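Local coordinates for RagB/SusD family nutrient uptake outer membrane protein (Bacteroides thetaiotaomicron, PDB 7KV2) that probably binds beta-glucans at the bacterial cell surface, as an outer-membrane SusD-family protein that serves nutrient uptake, at residues A[66-71]-A[106-111]; A[100-105]-A[494-499]; A[277-282]-A[295-300]. All coordinates share one frame; numbering follows the deposited sequence.

Contacts 1 and 2 are neighbours, their centres about 12 Å apart, and they share the connection from helix 92-98 to helix 110-130: residues 100-105 serve contact 2 and 106-111 contact 1, the segments alternating in sequence. M107 packs on L496 and P497, and Y109 on P499. Contact 3 lies about 17 Å from contact 1 between centres and touches it where L299 of helix 299-303 meets P69 and N71; contact 1 closes before contact 3 opens. Contacts 2 and 3, about 29 Å apart between centres, do not touch. Contact 2 joins residues almost 400 positions apart and encloses contact 3 in the sequence, so a C-terminal loop folds back against the 92-98 to 110-130 connection.

Contact 1: A[66-71]-A[106-111]; sequences EYNPVN and NMIYGL. With EDO (1,2-ethanediol), chain D.
E66 presents its carboxylate to the first turn of helix 110-130, where OE1 accepts from Y109 N at 2.9 Å and from G110 N at 3.1 Å. The first donor arrives on the syn side, tilted a little (17°) from the carboxylate plane; the second stands above it, 72° out. N68 ND2 takes the anti lone pair of the same OE1 at 3.2 Å. A side chain extended at chi2 (-178°) carries the E66 carboxylate this far. The N68 amide is itself held from both ends, since ND2 also donates to Y67 O while OD1 accepts from L111 N at 2.8 Å in a bent bond. Packing is tight here: N68 ND2 lies 3.5 Å from I108 CG2, and a CB on G110 would fall only 2.9 Å from N68 OD1. The direct V70 CG2 to L111 CD1 contact is looser, 4.1 Å, both residues packing on W157 of helix 137-162. On the outer side the partly exposed Y109 ring leads away, beside an ethanediol, to bond E502 through its hydroxyl. Y109 occupies the N-cap position; three N-H donors converging on OE1 at this helix N-terminus would probably stabilise the ionised carboxylate of E66.

Contact 2: A[100-105]-A[494-499]; sequences FEAIPT and KYLPIP. With EDO (1,2-ethanediol), chain D.
The side chains of P104 and P497 cross at about a right angle, with P104 CD 3.8 Å from P497 CB. The P497 ring is used along its rim: while CB meets P104, the next atoms face A102. P497 CG lies 3.5 Å from the backbone oxygen A102 O, and P497 CD sits 3.7 Å from A102 CB, whose bond from CA points at the opposing segment. One short methyl and two five-membered rings thus make a compact apolar seam. L496 extends it from the side. Its CG stands opposite the carbonyl carbon (chi1 -73°), a setting from which the CD2 branch reaches within 4.0 Å of A102 CB.

At the other end the chains run close, and backbone atoms take a larger part: P104 CB rests 3.7 Å from I498 O, and P104 O lies 3.6 Å from P499 CA. P104 O also accepts from ethanediol O1 at 3.0 Å; this small molecule, probably from the crystallisation liquor, is bonded to M107 N and K501 N as well. The seam itself is held by packing, and the polar backbone atoms beside it find mates elsewhere, P497 O with W162 NE1, L496 O with N513, I498 N with Q512 and A102 N with the Y515 hydroxyl.

Both segments are irregular. Residues 100-105 leave helix 92-98 through a Schellman motif, with F100 at the C-prime position and E101 N bonded back to L96 O. P499 is the N-cap residue of helix 500-505, and helix 137-162 lies against L496, I498 and P499 through F161 and W162. The seam therefore joins the exit of helix 92-98 to the approach of helix 500-505, beside helix 137-162.

Contact 3: A[277-282]-A[295-300]; sequences INYKDD and GGTALP
Y279 holds CG opposite its own carbonyl carbon (chi1 -72°), and this setting, with its chi2, turns one ring face to T297 CB; T297 holds OG1 opposite its backbone nitrogen (chi1 175°), which sets the hydroxyl for L299 N and D61. The evidence for a CH-pi contact is direct: T297 CB stands 3.4 Å from the centroid of the Y279 ring and only 3° off its normal, so it sits over the middle of the face. Around the same ring, G295 O lies at the edge near the ring plane and G296 O 3.4 Å from Y279 CD1, approaching obliquely.

The backbones are joined beside the ring. K280 N donates to G295 O at 3.0 Å in a nearly straight bond, although the donor stands well above the plane of that carbonyl. A water lies between N278 O (2.9 Å) and G295 O (3.1 Å) and can donate to either, though it has more acceptors in reach than protons. G296 N turns elsewhere, to N395 OD1.

Both hydroxyls reach the segment holding H58 and D61. Y279 OH bonds H58 O, while T297 OG1 bonds D61 OD2, which also receives A298 N. A leucine in place of Y279 would probably leave H58 O without this hydroxyl mate and T297 CB without its flat platform.

T297 OG1 further accepts from L299 N at 3.0 Å, two residues on, which meets the definition of an ST turn. What results is a threonine-capped entry to helix 299-303 resting on an aromatic face, pinned by one backbone bond to the chain leaving strand 273-277, which pairs antiparallel with 400-404 in a SusD-family protein where helix far outweighs strand.

Contact 1: A[66-71]-A[106-111]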
loop_
_atom_site.group_PDB
_atom_site.type_symbol
_atom_site.label_atom_id
_atom_site.label_comp_id
_atom_site.label_asym_id
_atom_site.label_seq_id
_atom_site.Cartn_x
_atom_site.Cartn_y
_atom_site.Cartn_z
ATOM N N GLU A 66 8.068 0.794 15.846
ATOM C CA GLU A 66 7.205 1.787 15.182
ATOM C C GLU A 66 6.043 1.137 14.420
ATOM O O GLU A 66 6.179 0.019 13.962
ATOM C CB GLU A 66 8.000 2.547 14.138
ATOM C CG GLU A 66 8.999 3.457 14.797
ATOM C CD GLU A 66 9.807 4.296 13.849
ATOM O OE1 GLU A 66 9.255 4.771 12.846
ATOM O OE2 GLU A 66 10.988 4.527 14.197
ATOM N N TYR A 67 4.951 1.882 14.313
ATOM C CA TYR A 67 3.793 1.609 13.408
ATOM C C TYR A 67 3.942 2.479 12.175
ATOM O O TYR A 67 3.754 3.717 12.275
ATOM C CB TYR A 67 2.492 1.910 14.148
ATOM C CG TYR A 67 2.354 1.176 15.446
ATOM C CD1 TYR A 67 1.870 -0.117 15.491
ATOM C CD2 TYR A 67 2.698 1.772 16.651
ATOM C CE1 TYR A 67 1.755 -0.809 16.676
ATOM C CE2 TYR A 67 2.599 1.086 17.847
ATOM C CZ TYR A 67 2.098 -0.199 17.866
ATOM O OH TYR A 67 1.965 -0.927 19.022
ATOM N N ASN A 68 4.397 1.905 11.057
ATOM C CA ASN A 68 4.572 2.620 9.768
ATOM C C ASN A 68 3.816 1.857 8.657
ATOM O O ASN A 68 4.379 1.560 7.608
ATOM C CB ASN A 68 6.043 2.750 9.363
ATOM C CG ASN A 68 6.967 3.623 10.210
ATOM O OD1 ASN A 68 8.160 3.655 9.882
ATOM N ND2 ASN A 68 6.483 4.274 11.262
ATOM N N PRO A 69 2.499 1.561 8.811
ATOM C CA PRO A 69 1.758 0.856 7.776
ATOM C C PRO A 69 1.892 1.608 6.444
ATOM O O PRO A 69 1.592 2.825 6.347
ATOM C CB PRO A 69 0.306 0.813 8.324
ATOM C CG PRO A 69 0.250 1.933 9.297
ATOM C CD PRO A 69 1.633 2.013 9.906
ATOM N N VAL A 70 2.353 0.905 5.414
ATOM C CA VAL A 70 2.940 1.551 4.223
ATOM C C VAL A 70 1.868 2.330 3.445
ATOM O O VAL A 70 2.151 3.367 2.921
ATOM C CB VAL A 70 3.727 0.547 3.381
ATOM C CG1 VAL A 70 2.862 -0.580 2.808
ATOM C CG2 VAL A 70 4.455 1.272 2.256
ATOM N N ASN A 71 0.647 1.820 3.359
ATOM C CA ASN A 71 -0.465 2.546 2.730
ATOM C C ASN A 71 -0.718 3.856 3.482
ATOM O O ASN A 71 -0.909 4.848 2.804
ATOM C CB ASN A 71 -1.737 1.669 2.637
ATOM C CG ASN A 71 -2.201 1.013 3.927
ATOM O OD1 ASN A 71 -1.394 0.589 4.752
ATOM N ND2 ASN A 71 -3.527 0.982 4.166
ATOM N N ASN A 106 12.511 13.702 13.982
ATOM C CA ASN A 106 11.145 13.293 14.427
ATOM C C ASN A 106 10.439 12.704 13.204
ATOM O O ASN A 106 9.413 13.267 12.775
ATOM C CB ASN A 106 10.331 14.441 15.039
ATOM C CG ASN A 106 9.309 14.015 16.078
ATOM O OD1 ASN A 106 9.120 12.824 16.355
ATOM N ND2 ASN A 106 8.653 14.997 16.688
ATOM N N MET A 107 11.048 11.674 12.626
ATOM C CA MET A 107 10.625 11.114 11.322
ATOM C C MET A 107 10.329 9.626 11.490
ATOM O O MET A 107 10.731 9.047 12.500
ATOM C CB MET A 107 11.675 11.337 10.240
ATOM C CG MET A 107 11.209 12.308 9.165
ATOM S SD MET A 107 9.787 11.557 8.229
ATOM C CE MET A 107 10.664 10.273 7.354
ATOM N N ILE A 108 9.545 9.050 10.575
ATOM C CA ILE A 108 9.329 7.590 10.589
ATOM C C ILE A 108 10.656 6.948 10.175
ATOM O O ILE A 108 11.412 7.550 9.364
ATOM C CB ILE A 108 8.113 7.183 9.732
ATOM C CG1 ILE A 108 8.187 7.666 8.291
ATOM C CG2 ILE A 108 6.875 7.676 10.436
ATOM C CD1 ILE A 108 7.444 6.774 7.312
ATOM N N TYR A 109 10.938 5.807 10.762
ATOM C CA TYR A 109 12.217 5.073 10.564
ATOM C C TYR A 109 11.959 3.567 10.364
ATOM O O TYR A 109 12.775 2.904 9.703
ATOM C CB TYR A 109 13.106 5.429 11.762
ATOM C CG TYR A 109 14.587 5.169 11.622
ATOM C CD1 TYR A 109 15.154 4.755 10.428
ATOM C CD2 TYR A 109 15.418 5.355 12.716
ATOM C CE1 TYR A 109 16.516 4.499 10.337
ATOM C CE2 TYR A 109 16.782 5.121 12.629
ATOM C CZ TYR A 109 17.326 4.683 11.441
ATOM O OH TYR A 109 18.675 4.458 11.320
ATOM N N GLY A 110 10.839 3.037 10.861
ATOM C CA GLY A 110 10.503 1.599 10.725
ATOM C C GLY A 110 10.495 1.157 9.269
ATOM O O GLY A 110 11.081 0.103 8.921
ATOM N N LEU A 111 9.881 1.948 8.405
ATOM C CA LEU A 111 9.652 1.550 7.002
ATOM C C LEU A 111 11.005 1.477 6.300
ATOM O O LEU A 111 11.223 0.601 5.496
ATOM C CB LEU A 111 8.715 2.572 6.332
ATOM C CG LEU A 111 8.474 2.368 4.836
ATOM C CD1 LEU A 111 7.799 1.034 4.575
ATOM C CD2 LEU A 111 7.625 3.493 4.260
HETATM C C1 EDO D . 14.238 9.370 13.242
HETATM O O1 EDO D . 13.786 10.634 13.551
HETATM C C2 EDO D . 15.530 9.093 13.910
HETATM O O2 EDO D . 16.590 9.768 13.272
#

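Contact 2: A[100-105]-A[494-499]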
loop_
_atom_site.group_PDB
_atom_site.type_symbol
_atom_site.label_atom_id
_atom_site.label_comp_id
_atom_site.label_asym_id
_atom_site.label_seq_id
_atom_site.Cartn_x
_atom_site.Cartn_y
_atom_site.Cartn_z
ATOM N N PHE A 100 3.430 18.568 5.988
ATOM C CA PHE A 100 4.638 18.867 5.163
ATOM C C PHE A 100 5.699 19.597 6.020
ATOM O O PHE A 100 6.368 20.492 5.467
ATOM C CB PHE A 100 4.242 19.674 3.917
ATOM C CG PHE A 100 3.052 19.094 3.197
ATOM C CD1 PHE A 100 3.015 17.735 2.901
ATOM C CD2 PHE A 100 1.958 19.867 2.866
ATOM C CE1 PHE A 100 1.904 17.173 2.288
ATOM C CE2 PHE A 100 0.844 19.306 2.252
ATOM C CZ PHE A 100 0.818 17.960 1.970
ATOM N N GLU A 101 5.863 19.199 7.278
ATOM C CA GLU A 101 6.841 19.791 8.242
ATOM C C GLU A 101 7.619 18.668 8.960
ATOM O O GLU A 101 7.994 18.824 10.142
ATOM C CB GLU A 101 6.077 20.746 9.165
ATOM C CG GLU A 101 5.040 20.105 10.062
ATOM C CD GLU A 101 4.449 21.042 11.101
ATOM O OE1 GLU A 101 5.231 21.846 11.652
ATOM O OE2 GLU A 101 3.241 20.947 11.402
ATOM N N ALA A 102 7.786 17.512 8.313
ATOM C CA ALA A 102 8.641 16.421 8.818
ATOM C C ALA A 102 10.036 17.005 9.084
ATOM O O ALA A 102 10.459 17.834 8.277
ATOM C CB ALA A 102 8.737 15.334 7.789
ATOM N N ILE A 103 10.667 16.587 10.172
ATOM C CA ILE A 103 12.083 16.907 10.505
ATOM C C ILE A 103 12.840 15.612 10.755
ATOM O O ILE A 103 12.297 14.640 11.319
ATOM C CB ILE A 103 12.138 17.878 11.703
ATOM C CG1 ILE A 103 11.473 17.278 12.948
ATOM C CG2 ILE A 103 11.513 19.189 11.265
ATOM C CD1 ILE A 103 11.748 17.976 14.273
ATOM N N PRO A 104 14.131 15.608 10.345
ATOM C CA PRO A 104 14.993 14.429 10.422
ATOM C C PRO A 104 15.057 13.740 11.788
ATOM O O PRO A 104 15.247 12.554 11.813
ATOM C CB PRO A 104 16.407 14.992 10.122
ATOM C CG PRO A 104 16.184 16.265 9.319
ATOM C CD PRO A 104 14.806 16.757 9.715
ATOM N N THR A 105 14.956 14.503 12.878
ATOM C CA THR A 105 14.983 14.002 14.269
ATOM C C THR A 105 13.579 13.628 14.788
ATOM O O THR A 105 13.491 13.298 15.966
ATOM C CB THR A 105 15.654 15.042 15.185
ATOM O OG1 THR A 105 14.916 16.251 15.048
ATOM C CG2 THR A 105 17.124 15.251 14.847
ATOM N N LYS A 494 8.457 16.604 -2.047
ATOM C CA LYS A 494 8.330 15.308 -2.770
ATOM C C LYS A 494 9.087 14.167 -2.049
ATOM O O LYS A 494 8.589 13.013 -2.088
ATOM C CB LYS A 494 8.772 15.492 -4.218
ATOM C CG LYS A 494 8.754 14.220 -5.046
ATOM C CD LYS A 494 8.864 14.474 -6.539
ATOM C CE LYS A 494 8.751 13.172 -7.298
ATOM N NZ LYS A 494 8.953 13.343 -8.755
ATOM N N TYR A 495 10.280 14.428 -1.490
ATOM C CA TYR A 495 11.143 13.449 -0.786
ATOM C C TYR A 495 11.233 13.843 0.687
ATOM O O TYR A 495 11.630 15.019 0.973
ATOM C CB TYR A 495 12.527 13.369 -1.456
ATOM C CG TYR A 495 12.487 13.132 -2.937
ATOM C CD1 TYR A 495 11.782 12.056 -3.458
ATOM C CD2 TYR A 495 13.163 13.961 -3.825
ATOM C CE1 TYR A 495 11.712 11.824 -4.815
ATOM C CE2 TYR A 495 13.115 13.729 -5.192
ATOM C CZ TYR A 495 12.411 12.644 -5.688
ATOM O OH TYR A 495 12.316 12.401 -7.027
ATOM N N LEU A 496 10.888 12.938 1.616
ATOM C CA LEU A 496 10.907 13.234 3.073
ATOM C C LEU A 496 12.355 13.421 3.528
ATOM O O LEU A 496 13.261 12.888 2.901
ATOM C CB LEU A 496 10.298 12.082 3.869
ATOM C CG LEU A 496 8.768 11.967 3.745
ATOM C CD1 LEU A 496 8.324 10.586 4.204
ATOM C CD2 LEU A 496 8.101 13.051 4.577
ATOM N N PRO A 497 12.583 14.103 4.662
ATOM C CA PRO A 497 13.900 14.124 5.292
ATOM C C PRO A 497 14.325 12.689 5.617
ATOM O O PRO A 497 13.517 11.956 6.233
ATOM C CB PRO A 497 13.714 14.872 6.616
ATOM C CG PRO A 497 12.448 15.664 6.415
ATOM C CD PRO A 497 11.600 14.842 5.454
ATOM N N ILE A 498 15.569 12.334 5.247
ATOM C CA ILE A 498 16.239 11.073 5.710
ATOM C C ILE A 498 16.379 11.107 7.228
ATOM O O ILE A 498 16.751 12.140 7.777
ATOM C CB ILE A 498 17.568 10.894 4.959
ATOM C CG1 ILE A 498 17.302 10.802 3.458
ATOM C CG2 ILE A 498 18.340 9.690 5.491
ATOM C CD1 ILE A 498 18.534 10.935 2.578
ATOM N N PRO A 499 16.073 10.017 7.982
ATOM C CA PRO A 499 16.243 10.009 9.430
ATOM C C PRO A 499 17.648 10.493 9.866
ATOM O O PRO A 499 18.630 10.124 9.204
ATOM C CB PRO A 499 16.012 8.539 9.815
ATOM C CG PRO A 499 15.027 8.050 8.754
ATOM C CD PRO A 499 15.455 8.763 7.501
HETATM C C1 EDO D . 14.238 9.370 13.242
HETATM O O1 EDO D . 13.786 10.634 13.551
HETATM C C2 EDO D . 15.530 9.093 13.910
HETATM O O2 EDO D . 16.590 9.768 13.272
#

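Contact 3: A[277-282]-A[295-300]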
loop_
_atom_site.group_PDB
_atom_site.type_symbol
_atom_site.label_atom_id
_atom_site.label_comp_id
_atom_site.label_asym_id
_atom_site.label_seq_id
_atom_site.Cartn_x
_atom_site.Cartn_y
_atom_site.Cartn_z
ATOM N N ILE A 277 -0.268 -8.519 0.387
ATOM C CA ILE A 277 0.607 -8.955 1.478
ATOM C C ILE A 277 -0.249 -9.755 2.446
ATOM O O ILE A 277 -1.241 -9.214 2.973
ATOM C CB ILE A 277 1.293 -7.740 2.109
ATOM C CG1 ILE A 277 2.194 -7.081 1.059
ATOM C CG2 ILE A 277 2.038 -8.192 3.364
ATOM C CD1 ILE A 277 2.847 -5.798 1.520
ATOM N N ASN A 278 0.140 -11.006 2.661
ATOM C CA ASN A 278 -0.634 -11.988 3.472
ATOM C C ASN A 278 -0.493 -11.668 4.946
ATOM O O ASN A 278 0.649 -11.498 5.404
ATOM C CB ASN A 278 -0.153 -13.411 3.238
ATOM C CG ASN A 278 -0.492 -13.888 1.848
ATOM O OD1 ASN A 278 -1.437 -13.398 1.262
ATOM N ND2 ASN A 278 0.337 -14.752 1.285
ATOM N N TYR A 279 -1.614 -11.681 5.642
ATOM C CA TYR A 279 -1.718 -11.659 7.118
ATOM C C TYR A 279 -2.716 -12.712 7.548
ATOM O O TYR A 279 -3.643 -12.937 6.757
ATOM C CB TYR A 279 -2.178 -10.273 7.556
ATOM C CG TYR A 279 -1.138 -9.194 7.402
ATOM C CD1 TYR A 279 -0.031 -9.178 8.235
ATOM C CD2 TYR A 279 -1.272 -8.166 6.475
ATOM C CE1 TYR A 279 0.875 -8.139 8.196
ATOM C CE2 TYR A 279 -0.336 -7.143 6.377
ATOM C CZ TYR A 279 0.733 -7.133 7.257
ATOM O OH TYR A 279 1.646 -6.129 7.231
ATOM N N LYS A 280 -2.525 -13.344 8.717
ATOM C CA LYS A 280 -3.500 -14.368 9.205
ATOM C C LYS A 280 -3.781 -14.179 10.705
ATOM O O LYS A 280 -2.885 -13.733 11.428
ATOM C CB LYS A 280 -2.936 -15.763 8.911
ATOM C CG LYS A 280 -1.687 -16.067 9.713
ATOM C CD LYS A 280 -1.324 -17.528 9.853
ATOM C CE LYS A 280 -0.478 -17.778 11.090
ATOM N NZ LYS A 280 0.209 -19.081 11.006
ATOM N N ASP A 281 -4.971 -14.561 11.164
ATOM C CA ASP A 281 -5.228 -14.674 12.631
ATOM C C ASP A 281 -5.095 -16.138 13.092
ATOM O O ASP A 281 -4.955 -16.316 14.289
ATOM C CB ASP A 281 -6.589 -14.118 13.046
ATOM C CG ASP A 281 -7.787 -14.925 12.583
ATOM O OD1 ASP A 281 -7.728 -15.428 11.437
ATOM O OD2 ASP A 281 -8.771 -15.033 13.372
ATOM N N ASP A 282 -5.255 -17.127 12.205
ATOM C CA ASP A 282 -5.354 -18.571 12.575
ATOM C C ASP A 282 -4.049 -19.004 13.270
ATOM O O ASP A 282 -3.036 -19.107 12.568
ATOM C CB ASP A 282 -5.674 -19.424 11.347
ATOM C CG ASP A 282 -6.008 -20.877 11.657
ATOM O OD1 ASP A 282 -6.399 -21.170 12.811
ATOM O OD2 ASP A 282 -5.886 -21.711 10.735
ATOM N N GLY A 295 2.318 -13.411 11.257
ATOM C CA GLY A 295 1.073 -13.423 12.040
ATOM C C GLY A 295 0.066 -12.511 11.377
ATOM O O GLY A 295 0.013 -12.513 10.092
ATOM N N GLY A 296 -0.672 -11.756 12.194
ATOM C CA GLY A 296 -1.635 -10.751 11.723
ATOM C C GLY A 296 -1.048 -9.366 11.541
ATOM O O GLY A 296 0.173 -9.193 11.602
ATOM N N THR A 297 -1.921 -8.418 11.220
ATOM C CA THR A 297 -1.576 -7.005 10.995
ATOM C C THR A 297 -2.099 -6.189 12.157
ATOM O O THR A 297 -3.134 -6.512 12.724
ATOM C CB THR A 297 -2.108 -6.490 9.644
ATOM O OG1 THR A 297 -1.835 -5.112 9.552
ATOM C CG2 THR A 297 -3.591 -6.668 9.445
ATOM N N ALA A 298 -1.415 -5.105 12.458
ATOM C CA ALA A 298 -1.857 -4.112 13.443
ATOM C C ALA A 298 -2.834 -3.129 12.808
ATOM O O ALA A 298 -3.425 -2.346 13.565
ATOM C CB ALA A 298 -0.638 -3.353 13.945
ATOM N N LEU A 299 -2.956 -3.103 11.471
ATOM C CA LEU A 299 -3.622 -1.947 10.777
ATOM C C LEU A 299 -5.015 -1.697 11.355
ATOM O O LEU A 299 -5.331 -0.550 11.691
ATOM C CB LEU A 299 -3.588 -2.117 9.258
ATOM C CG LEU A 299 -4.363 -1.080 8.457
ATOM C CD1 LEU A 299 -3.822 0.318 8.672
ATOM C CD2 LEU A 299 -4.400 -1.375 6.974
ATOM N N PRO A 300 -5.901 -2.713 11.485
ATOM C CA PRO A 300 -7.257 -2.478 11.998
ATOM C C PRO A 300 -7.254 -1.888 13.411
ATOM O O PRO A 300 -8.100 -1.090 13.691
ATOM C CB PRO A 300 -7.932 -3.845 11.894
ATOM C CG PRO A 300 -7.177 -4.527 10.786
ATOM C CD PRO A 300 -5.747 -4.095 11.020
HETATM O O HOH W 1 2.069 -12.326 7.776
#